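Local coordinates for thymine dioxygenase (Neurospora crassa, PDB 5C3Q), which probably oxidises the methyl group of thymine as an iron- and 2-oxoglutarate-dependent dioxygenase, at residues E215-G220 with V328-A333; L161-M166 with S182-G187; L79-T84 with E121-G126. All blocks are in the same frame, centred on the assembly; numbering follows the deposited sequence.

Contact 1 (E215-G220 with V328-A333). With NI (nickel (II) ion), chain E; TDR (thymine), chain G; AKG (2-oxoglutaric acid), chain F; EDO (1,2-ethanediol), chain J.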
loop_
_atom_site.group_PDB
_atom_site.type_symbol
_atom_site.label_atom_id
_atom_site.label_comp_id
_atom_site.label_asym_id
_atom_site.label_seq_id
_atom_site.Cartn_x
_atom_site.Cartn_y
_atom_site.Cartn_z
ATOM N N GLU A 215 7.537 -9.859 -4.102
ATOM C CA GLU A 215 6.521 -9.494 -5.079
ATOM C C GLU A 215 5.124 -9.915 -4.618
ATOM O O GLU A 215 4.934 -10.987 -4.036
ATOM C CB GLU A 215 6.838 -10.073 -6.465
ATOM C CG GLU A 215 6.829 -11.592 -6.570
ATOM C CD GLU A 215 7.094 -12.074 -7.986
ATOM O OE1 GLU A 215 7.870 -11.418 -8.708
ATOM O OE2 GLU A 215 6.535 -13.120 -8.379
ATOM N N HIS A 216 4.151 -9.049 -4.871
ATOM C CA HIS A 216 2.786 -9.293 -4.439
ATOM C C HIS A 216 1.843 -8.299 -5.093
ATOM O O HIS A 216 2.284 -7.336 -5.729
ATOM C CB HIS A 216 2.694 -9.121 -2.925
ATOM C CG HIS A 216 2.998 -7.731 -2.479
ATOM N ND1 HIS A 216 4.275 -7.216 -2.483
ATOM C CD2 HIS A 216 2.189 -6.732 -2.062
ATOM C CE1 HIS A 216 4.243 -5.965 -2.069
ATOM N NE2 HIS A 216 2.991 -5.646 -1.810
ATOM N N THR A 217 0.549 -8.549 -4.938
ATOM C CA THR A 217 -0.479 -7.551 -5.191
ATOM C C THR A 217 -1.082 -7.143 -3.850
ATOM O O THR A 217 -1.120 -7.949 -2.904
ATOM C CB THR A 217 -1.591 -8.090 -6.111
ATOM O OG1 THR A 217 -2.155 -9.282 -5.551
ATOM C CG2 THR A 217 -1.051 -8.397 -7.504
ATOM N N ASP A 218 -1.531 -5.895 -3.757
ATOM C CA ASP A 218 -2.248 -5.422 -2.574
ATOM C C ASP A 218 -3.684 -5.933 -2.623
ATOM O O ASP A 218 -4.194 -6.258 -3.699
ATOM C CB ASP A 218 -2.216 -3.892 -2.484
ATOM C CG ASP A 218 -0.829 -3.340 -2.152
ATOM O OD1 ASP A 218 0.114 -4.112 -1.875
ATOM O OD2 ASP A 218 -0.682 -2.104 -2.160
ATOM N N TYR A 219 -4.337 -5.989 -1.463
ATOM C CA TYR A 219 -5.609 -6.707 -1.321
ATOM C C TYR A 219 -6.865 -5.852 -1.483
ATOM O O TYR A 219 -7.902 -6.361 -1.927
ATOM C CB TYR A 219 -5.699 -7.377 0.059
ATOM C CG TYR A 219 -4.508 -8.201 0.487
ATOM C CD1 TYR A 219 -3.717 -8.882 -0.440
ATOM C CD2 TYR A 219 -4.193 -8.334 1.837
ATOM C CE1 TYR A 219 -2.635 -9.641 -0.032
ATOM C CE2 TYR A 219 -3.114 -9.094 2.251
ATOM C CZ TYR A 219 -2.341 -9.743 1.316
ATOM O OH TYR A 219 -1.271 -10.502 1.732
ATOM N N GLY A 220 -6.780 -4.577 -1.101
ATOM C CA GLY A 220 -7.968 -3.741 -0.874
ATOM C C GLY A 220 -8.438 -2.907 -2.056
ATOM O O GLY A 220 -8.366 -3.342 -3.208
ATOM N N VAL A 328 -9.703 -11.140 5.264
ATOM C CA VAL A 328 -9.184 -12.070 6.271
ATOM C C VAL A 328 -8.658 -13.344 5.620
ATOM O O VAL A 328 -7.641 -13.874 6.053
ATOM C CB VAL A 328 -10.185 -12.409 7.408
ATOM C CG1 VAL A 328 -10.426 -11.189 8.276
ATOM C CG2 VAL A 328 -11.498 -12.965 6.879
ATOM N N GLN A 329 -9.324 -13.807 4.564
ATOM C CA GLN A 329 -8.833 -14.956 3.801
ATOM C C GLN A 329 -7.448 -14.689 3.209
ATOM O O GLN A 329 -6.579 -15.555 3.262
ATOM C CB GLN A 329 -9.833 -15.357 2.711
ATOM C CG GLN A 329 -11.074 -16.035 3.278
ATOM C CD GLN A 329 -12.199 -16.299 2.280
ATOM O OE1 GLN A 329 -13.211 -16.892 2.650
ATOM N NE2 GLN A 329 -12.041 -15.867 1.029
ATOM N N ARG A 330 -7.235 -13.488 2.671
ATOM C CA ARG A 330 -5.927 -13.114 2.123
ATOM C C ARG A 330 -4.874 -12.985 3.229
ATOM O O ARG A 330 -3.745 -13.449 3.080
ATOM C CB ARG A 330 -6.007 -11.793 1.339
ATOM C CG ARG A 330 -6.916 -11.813 0.110
ATOM C CD ARG A 330 -6.434 -12.755 -0.985
ATOM N NE ARG A 330 -5.108 -12.404 -1.491
ATOM C CZ ARG A 330 -4.859 -11.499 -2.434
ATOM N NH1 ARG A 330 -5.847 -10.819 -3.005
ATOM N NH2 ARG A 330 -3.606 -11.268 -2.811
ATOM N N LEU A 331 -5.252 -12.348 4.333
ATOM C CA LEU A 331 -4.343 -12.150 5.461
ATOM C C LEU A 331 -4.003 -13.456 6.174
ATOM O O LEU A 331 -2.892 -13.622 6.664
ATOM C CB LEU A 331 -4.946 -11.165 6.463
ATOM C CG LEU A 331 -5.038 -9.723 5.968
ATOM C CD1 LEU A 331 -6.095 -8.942 6.733
ATOM C CD2 LEU A 331 -3.679 -9.047 6.064
ATOM N N ALA A 332 -4.959 -14.378 6.224
ATOM C CA ALA A 332 -4.788 -15.636 6.950
ATOM C C ALA A 332 -4.061 -16.728 6.157
ATOM O O ALA A 332 -3.516 -17.656 6.754
ATOM C CB ALA A 332 -6.142 -16.153 7.417
ATOM N N ALA A 333 -4.047 -16.616 4.826
ATOM C CA ALA A 333 -3.573 -17.695 3.942
ATOM C C ALA A 333 -2.175 -18.230 4.273
ATOM O O ALA A 333 -1.989 -19.440 4.410
ATOM C CB ALA A 333 -3.627 -17.243 2.490
HETATM NI NI NI E . 2.255 -3.561 -1.762
HETATM N N1 TDR G . -1.732 -6.195 4.508
HETATM C C2 TDR G . -3.013 -5.571 4.264
HETATM O O2 TDR G . -3.769 -5.358 5.193
HETATM N N3 TDR G . -3.390 -5.201 2.920
HETATM C C4 TDR G . -2.507 -5.442 1.825
HETATM O O4 TDR G . -2.856 -5.115 0.705
HETATM C C5 TDR G . -1.201 -6.080 2.062
HETATM C CM5 TDR G . -0.236 -6.363 0.955
HETATM C C6 TDR G . -0.834 -6.455 3.431
HETATM C C1 AKG F . 3.497 -3.112 0.895
HETATM O O1 AKG F . 2.480 -3.735 0.489
HETATM O O2 AKG F . 3.755 -3.003 2.111
HETATM C C2 AKG F . 4.415 -2.506 -0.083
HETATM O O5 AKG F . 4.272 -2.740 -1.280
HETATM C C3 AKG F . 5.534 -1.601 0.400
HETATM C C4 AKG F . 6.257 -0.955 -0.778
HETATM C C5 AKG F . 7.318 0.016 -0.316
HETATM O O3 AKG F . 7.645 0.934 -1.097
HETATM O O4 AKG F . 7.846 -0.120 0.809
HETATM C C1 EDO J . -9.281 -15.295 -1.529
HETATM O O1 EDO J . -10.238 -14.660 -0.671
HETATM C C2 EDO J . -9.243 -16.790 -1.228
HETATM O O2 EDO J . -7.906 -17.308 -1.279
HETATM O O HOH W 1 1.672 -1.443 -1.536
#
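Tyr219 turns its CG opposite the carbonyl carbon, beside the backbone N (chi1 -49°), and Arg330 bends at chi2 and chi3; together these torsions bring the root and the guanidinium of the arginine against the tyrosine ring. CB of Arg330 sits over the ring centre in a CH-pi contact, 3.9 Å from the Tyr219 centroid. Its NH2 comes within 3.4 Å of Tyr219 CE1, but the guanidinium and ring planes are 55° apart, so the two groups do not stack flat. Leu331 CD2 meets the ring edge in its plane, 3.9 Å from Tyr219 CE2. The face opposite Arg330 CB is taken by thymine, whose C4 lies 3.3 Å from Tyr219 CD2, offset toward the rim. Tyr219 N also donates to thymine O4, a 2.8 Å bond with an angle of 161° at the hydrogen. Asp258 ties the two segments together indirectly, with a salt bridge to Arg330 NH1 and a hydrogen bond from Thr217 OG1; Tyr326 gives NH1 a further partner. Farther in, His216 NE2 binds the nickel ion at 2.2 Å, as does Asp218 OD1. With His273 they form the facial triad of the 2-oxoglutarate dioxygenases, where nickel probably stands in for iron.

Contact 2 (L161-M166 with S182-G187)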
loop_
_atom_site.group_PDB
_atom_site.type_symbol
_atom_site.label_atom_id
_atom_site.label_comp_id
_atom_site.label_asym_id
_atom_site.label_seq_id
_atom_site.Cartn_x
_atom_site.Cartn_y
_atom_site.Cartn_z
ATOM N N LEU A 161 -8.239 11.192 2.319
ATOM C CA LEU A 161 -7.700 11.107 0.953
ATOM C C LEU A 161 -8.263 9.911 0.180
ATOM O O LEU A 161 -8.533 10.011 -1.018
ATOM C CB LEU A 161 -6.169 11.044 0.979
ATOM C CG LEU A 161 -5.448 11.052 -0.372
ATOM C CD1 LEU A 161 -5.868 12.238 -1.228
ATOM C CD2 LEU A 161 -3.941 11.057 -0.164
ATOM N N HIS A 162 -8.437 8.782 0.860
ATOM C CA HIS A 162 -9.081 7.612 0.259
ATOM C C HIS A 162 -10.442 7.983 -0.325
ATOM O O HIS A 162 -10.740 7.673 -1.483
ATOM C CB HIS A 162 -9.255 6.504 1.299
ATOM C CG HIS A 162 -9.941 5.277 0.778
ATOM N ND1 HIS A 162 -10.764 4.499 1.560
ATOM C CD2 HIS A 162 -9.920 4.691 -0.443
ATOM C CE1 HIS A 162 -11.225 3.489 0.845
ATOM N NE2 HIS A 162 -10.726 3.580 -0.374
ATOM N N ILE A 163 -11.259 8.644 0.487
ATOM C CA ILE A 163 -12.595 9.055 0.065
ATOM C C ILE A 163 -12.514 9.926 -1.193
ATOM O O ILE A 163 -13.294 9.736 -2.121
ATOM C CB ILE A 163 -13.348 9.776 1.210
ATOM C CG1 ILE A 163 -13.724 8.761 2.297
ATOM C CG2 ILE A 163 -14.613 10.467 0.703
ATOM C CD1 ILE A 163 -14.072 9.379 3.637
ATOM N N GLU A 164 -11.550 10.846 -1.235
ATOM C CA GLU A 164 -11.415 11.766 -2.371
ATOM C C GLU A 164 -10.916 11.072 -3.636
ATOM O O GLU A 164 -11.370 11.389 -4.730
ATOM C CB GLU A 164 -10.495 12.948 -2.023
ATOM C CG GLU A 164 -10.963 13.815 -0.854
ATOM C CD GLU A 164 -12.140 14.725 -1.176
ATOM O OE1 GLU A 164 -12.817 14.535 -2.216
ATOM O OE2 GLU A 164 -12.402 15.648 -0.365
ATOM N N VAL A 165 -9.984 10.130 -3.494
ATOM C CA VAL A 165 -9.500 9.365 -4.645
ATOM C C VAL A 165 -10.625 8.523 -5.249
ATOM O O VAL A 165 -10.751 8.448 -6.467
ATOM C CB VAL A 165 -8.284 8.469 -4.303
ATOM C CG1 VAL A 165 -7.933 7.560 -5.477
ATOM C CG2 VAL A 165 -7.078 9.323 -3.946
ATOM N N MET A 166 -11.447 7.904 -4.405
ATOM C CA MET A 166 -12.594 7.134 -4.894
ATOM C C MET A 166 -13.605 8.045 -5.596
ATOM O O MET A 166 -14.192 7.655 -6.607
ATOM C CB MET A 166 -13.270 6.351 -3.765
ATOM C CG MET A 166 -12.407 5.265 -3.126
ATOM S SD MET A 166 -11.500 4.178 -4.252
ATOM C CE MET A 166 -12.821 3.249 -5.021
ATOM N N SER A 182 -20.555 5.507 0.676
ATOM C CA SER A 182 -21.224 4.568 1.580
ATOM C C SER A 182 -20.503 3.219 1.671
ATOM O O SER A 182 -20.770 2.436 2.578
ATOM C CB SER A 182 -22.676 4.355 1.145
ATOM O OG SER A 182 -22.745 3.563 -0.026
ATOM N N PHE A 183 -19.601 2.954 0.728
ATOM C CA PHE A 183 -18.796 1.734 0.730
ATOM C C PHE A 183 -17.463 1.897 1.468
ATOM O O PHE A 183 -16.817 0.904 1.781
ATOM C CB PHE A 183 -18.496 1.290 -0.710
ATOM C CG PHE A 183 -19.673 0.692 -1.433
ATOM C CD1 PHE A 183 -19.970 -0.656 -1.304
ATOM C CD2 PHE A 183 -20.454 1.467 -2.280
ATOM C CE1 PHE A 183 -21.039 -1.217 -1.988
ATOM C CE2 PHE A 183 -21.525 0.914 -2.963
ATOM C CZ PHE A 183 -21.820 -0.431 -2.815
ATOM N N VAL A 184 -17.035 3.136 1.713
ATOM C CA VAL A 184 -15.713 3.397 2.305
ATOM C C VAL A 184 -15.699 4.320 3.535
ATOM O O VAL A 184 -14.632 4.575 4.091
ATOM C CB VAL A 184 -14.731 3.984 1.255
ATOM C CG1 VAL A 184 -14.632 3.076 0.038
ATOM C CG2 VAL A 184 -15.127 5.400 0.843
ATOM N N ASP A 185 -16.861 4.801 3.976
ATOM C CA ASP A 185 -16.907 5.841 5.021
ATOM C C ASP A 185 -16.518 5.387 6.441
ATOM O O ASP A 185 -16.233 6.227 7.297
ATOM C CB ASP A 185 -18.280 6.546 5.052
ATOM C CG ASP A 185 -19.449 5.585 5.221
ATOM O OD1 ASP A 185 -19.235 4.366 5.434
ATOM O OD2 ASP A 185 -20.597 6.061 5.141
ATOM N N VAL A 186 -16.508 4.080 6.695
ATOM C CA VAL A 186 -16.150 3.560 8.024
ATOM C C VAL A 186 -14.646 3.704 8.305
ATOM O O VAL A 186 -14.235 3.897 9.451
ATOM C CB VAL A 186 -16.606 2.091 8.193
ATOM C CG1 VAL A 186 -16.076 1.484 9.485
ATOM C CG2 VAL A 186 -18.126 2.011 8.161
ATOM N N GLY A 187 -13.828 3.618 7.262
ATOM C CA GLY A 187 -12.384 3.750 7.416
ATOM C C GLY A 187 -11.744 2.494 7.979
ATOM O O GLY A 187 -10.883 2.571 8.856
HETATM O O HOH W 2 -11.935 3.721 3.930
#
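Val184 fits against the flank of helix 147-173, touching His162 and Ile163 and, more loosely, Met166. Its two methyl branches divide the work. CG1, beside the backbone N, reaches the imidazole, 3.5 Å from His162 CE1, and also lies 4.4 Å from Met166 CG. CG2 turns to the isoleucine, 3.9 Å from Ile163 CG1, and there the two aliphatic chains run alongside in opposite senses. The histidine leaves its helix with CG anti to the backbone N (chi1 178°), which carries the ring across toward the valine.

Next comes a water in the plane of that ring, at its edge. It lies 2.8 Å from His162 ND1 and donates to Val184 O, also at 2.8 Å, so the polar side of this largely apolar contact is bridged through solvent. Met166 also rests on Phe180. Just after Val184, the side chain of Asn298 bonds to Val186 N and Asp185 OD1. Val184 to Gly187 form a type I beta turn, in which Gly187 takes positive phi. The contact thus joins the short helix 181-184 to helix 147-173, whose Leu161, His162 and Val165 lie on strand 222-227 of the double-stranded beta-helix fold.

Contact 3 (L79-T84 with E121-G126). With EDO (1,2-ethanediol), chain I.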
loop_
_atom_site.group_PDB
_atom_site.type_symbol
_atom_site.label_atom_id
_atom_site.label_comp_id
_atom_site.label_asym_id
_atom_site.label_seq_id
_atom_site.Cartn_x
_atom_site.Cartn_y
_atom_site.Cartn_z
ATOM N N LEU A 79 8.349 -6.296 20.176
ATOM C CA LEU A 79 7.666 -7.591 20.284
ATOM C C LEU A 79 6.499 -7.565 21.274
ATOM O O LEU A 79 5.554 -8.333 21.132
ATOM C CB LEU A 79 8.652 -8.699 20.687
ATOM C CG LEU A 79 9.643 -9.177 19.623
ATOM C CD1 LEU A 79 10.688 -10.096 20.244
ATOM C CD2 LEU A 79 8.926 -9.879 18.476
ATOM N N GLU A 80 6.573 -6.691 22.275
ATOM C CA GLU A 80 5.479 -6.523 23.244
ATOM C C GLU A 80 4.177 -6.077 22.582
ATOM O O GLU A 80 3.094 -6.355 23.097
ATOM C CB GLU A 80 5.864 -5.532 24.356
ATOM C CG GLU A 80 6.222 -6.198 25.676
ATOM C CD GLU A 80 6.843 -5.245 26.684
ATOM O OE1 GLU A 80 6.668 -4.012 26.550
ATOM O OE2 GLU A 80 7.507 -5.736 27.622
ATOM N N VAL A 81 4.289 -5.384 21.450
ATOM C CA VAL A 81 3.120 -4.934 20.693
ATOM C C VAL A 81 3.056 -5.679 19.360
ATOM O O VAL A 81 2.773 -5.097 18.306
ATOM C CB VAL A 81 3.108 -3.397 20.513
ATOM C CG1 VAL A 81 2.928 -2.721 21.865
ATOM C CG2 VAL A 81 4.375 -2.885 19.833
ATOM N N GLY A 82 3.300 -6.985 19.435
ATOM C CA GLY A 82 3.399 -7.835 18.265
ATOM C C GLY A 82 2.083 -8.078 17.548
ATOM O O GLY A 82 1.014 -8.087 18.156
ATOM N N TRP A 83 2.184 -8.264 16.237
ATOM C CA TRP A 83 1.072 -8.692 15.396
ATOM C C TRP A 83 0.572 -10.023 15.933
ATOM O O TRP A 83 1.372 -10.910 16.227
ATOM C CB TRP A 83 1.572 -8.859 13.957
ATOM C CG TRP A 83 0.534 -8.876 12.873
ATOM C CD1 TRP A 83 0.056 -7.798 12.182
ATOM C CD2 TRP A 83 -0.102 -10.029 12.302
ATOM N NE1 TRP A 83 -0.850 -8.204 11.235
ATOM C CE2 TRP A 83 -0.965 -9.568 11.286
ATOM C CE3 TRP A 83 -0.029 -11.404 12.556
ATOM C CZ2 TRP A 83 -1.758 -10.432 10.526
ATOM C CZ3 TRP A 83 -0.817 -12.264 11.804
ATOM C CH2 TRP A 83 -1.669 -11.773 10.797
ATOM N N THR A 84 -0.744 -10.161 16.074
ATOM C CA THR A 84 -1.321 -11.362 16.671
ATOM C C THR A 84 -2.019 -12.228 15.633
ATOM O O THR A 84 -1.502 -13.275 15.254
ATOM C CB THR A 84 -2.310 -11.008 17.794
ATOM O OG1 THR A 84 -3.281 -10.074 17.302
ATOM C CG2 THR A 84 -1.568 -10.399 18.983
ATOM N N GLU A 121 10.920 -4.585 8.650
ATOM C CA GLU A 121 10.036 -4.706 9.802
ATOM C C GLU A 121 8.865 -3.757 9.602
ATOM O O GLU A 121 8.965 -2.783 8.852
ATOM C CB GLU A 121 10.772 -4.434 11.124
ATOM C CG GLU A 121 11.545 -3.130 11.175
ATOM C CD GLU A 121 12.316 -2.932 12.472
ATOM O OE1 GLU A 121 12.004 -3.582 13.494
ATOM O OE2 GLU A 121 13.237 -2.092 12.478
ATOM N N SER A 122 7.747 -4.060 10.249
ATOM C CA SER A 122 6.537 -3.274 10.070
ATOM C C SER A 122 5.738 -3.145 11.358
ATOM O O SER A 122 5.855 -3.964 12.270
ATOM C CB SER A 122 5.663 -3.883 8.971
ATOM O OG SER A 122 5.197 -5.166 9.337
ATOM N N TYR A 123 4.940 -2.088 11.418
ATOM C CA TYR A 123 4.015 -1.872 12.508
ATOM C C TYR A 123 2.699 -1.373 11.922
ATOM O O TYR A 123 2.664 -0.345 11.237
ATOM C CB TYR A 123 4.589 -0.863 13.498
ATOM C CG TYR A 123 3.673 -0.585 14.665
ATOM C CD1 TYR A 123 3.537 -1.504 15.703
ATOM C CD2 TYR A 123 2.938 0.592 14.729
ATOM C CE1 TYR A 123 2.696 -1.254 16.773
ATOM C CE2 TYR A 123 2.095 0.849 15.794
ATOM C CZ TYR A 123 1.977 -0.074 16.812
ATOM O OH TYR A 123 1.133 0.189 17.867
ATOM N N GLU A 124 1.623 -2.101 12.199
ATOM C CA GLU A 124 0.324 -1.822 11.597
ATOM C C GLU A 124 -0.714 -1.302 12.595
ATOM O O GLU A 124 -0.881 -1.841 13.694
ATOM C CB GLU A 124 -0.171 -3.064 10.873
ATOM C CG GLU A 124 0.621 -3.303 9.592
ATOM C CD GLU A 124 0.469 -4.696 9.033
ATOM O OE1 GLU A 124 0.296 -4.822 7.798
ATOM O OE2 GLU A 124 0.540 -5.665 9.816
ATOM N N ILE A 125 -1.398 -0.244 12.173
ATOM C CA ILE A 125 -2.381 0.467 12.972
ATOM C C ILE A 125 -3.706 0.456 12.216
ATOM O O ILE A 125 -3.742 0.810 11.039
ATOM C CB ILE A 125 -1.936 1.934 13.184
ATOM C CG1 ILE A 125 -0.661 1.992 14.030
ATOM C CG2 ILE A 125 -3.036 2.755 13.839
ATOM C CD1 ILE A 125 0.185 3.223 13.765
ATOM N N GLY A 126 -4.778 0.040 12.888
ATOM C CA GLY A 126 -6.131 0.085 12.323
ATOM C C GLY A 126 -6.892 1.250 12.918
ATOM O O GLY A 126 -6.335 2.011 13.710
HETATM C C1 EDO I . 1.807 -8.457 9.237
HETATM O O1 EDO I . 1.957 -7.462 8.220
HETATM C C2 EDO I . 2.761 -9.616 8.988
HETATM O O2 EDO I . 2.166 -10.595 8.130
#
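At the margin of the thymine pocket, Trp83 and Glu124 bring an indole and a carboxylate together, the glutamate side chain and the bound substrate having their nearest atoms about 4 Å apart. Glu124 OE2 approaches the pyrrole part of the indole, 3.2 Å from Trp83 CD1, with the ring and carboxylate planes 34° apart. NE1 of Trp83 is equally near Glu124 OE2, 3.2 Å, yet the angle is too poor for a hydrogen bond; that N-H goes instead to Asn89 OD1, and Asn89 in turn holds thymine through ND2. With chi1 at -162°, CG of Trp83 points away from its own backbone N, and the indole reaches the glutamate. Glu124 OE1 makes a salt bridge to NE of Arg192, a residue whose NH1 binds 2-oxoglutarate, consistent with a second-shell group that helps position it. An ethanediol, probably from the crystallisation liquor, donates from O1 to Glu124 OE2 at 2.8 Å. Its C1 lies over one face of the indole, 3.3 Å from Trp83 NE1.

Away from the pocket, Val81 CG2 meets the phenol ring of Tyr123, 3.9 Å from CE1. Tyr123 OH bonds to Pro136 O, and its ring also meets Phe70. Strand 91-93 connects the two segments: Tyr92 shares backbone bonds with Val81 and Trp83, and Ser93 with Ser122. Strand 190-200 borders strand 121-125 along its other side.

In the fold
Contacts 1 and 3 approach thymine from different parts of the chain, their centres about 17 Å apart, and Asn89 touches both Leu331 of contact 1 and Glu124 of contact 3. Contact 1 lies at the surface, where helix 323-332 packs against Tyr219; its chemistry is CH-pi and apolar contact beside a metal site. Contact 3 is buried and mixes a charged pair with Arg192 and an apolar patch. Contact 2, also buried, joins two helices by aliphatic packing and one water, its centre about 20 Å from that of contact 1. The three share no helix or strand, though helix 147-173 of contact 2 follows strand 121-125 of contact 3 in the chain.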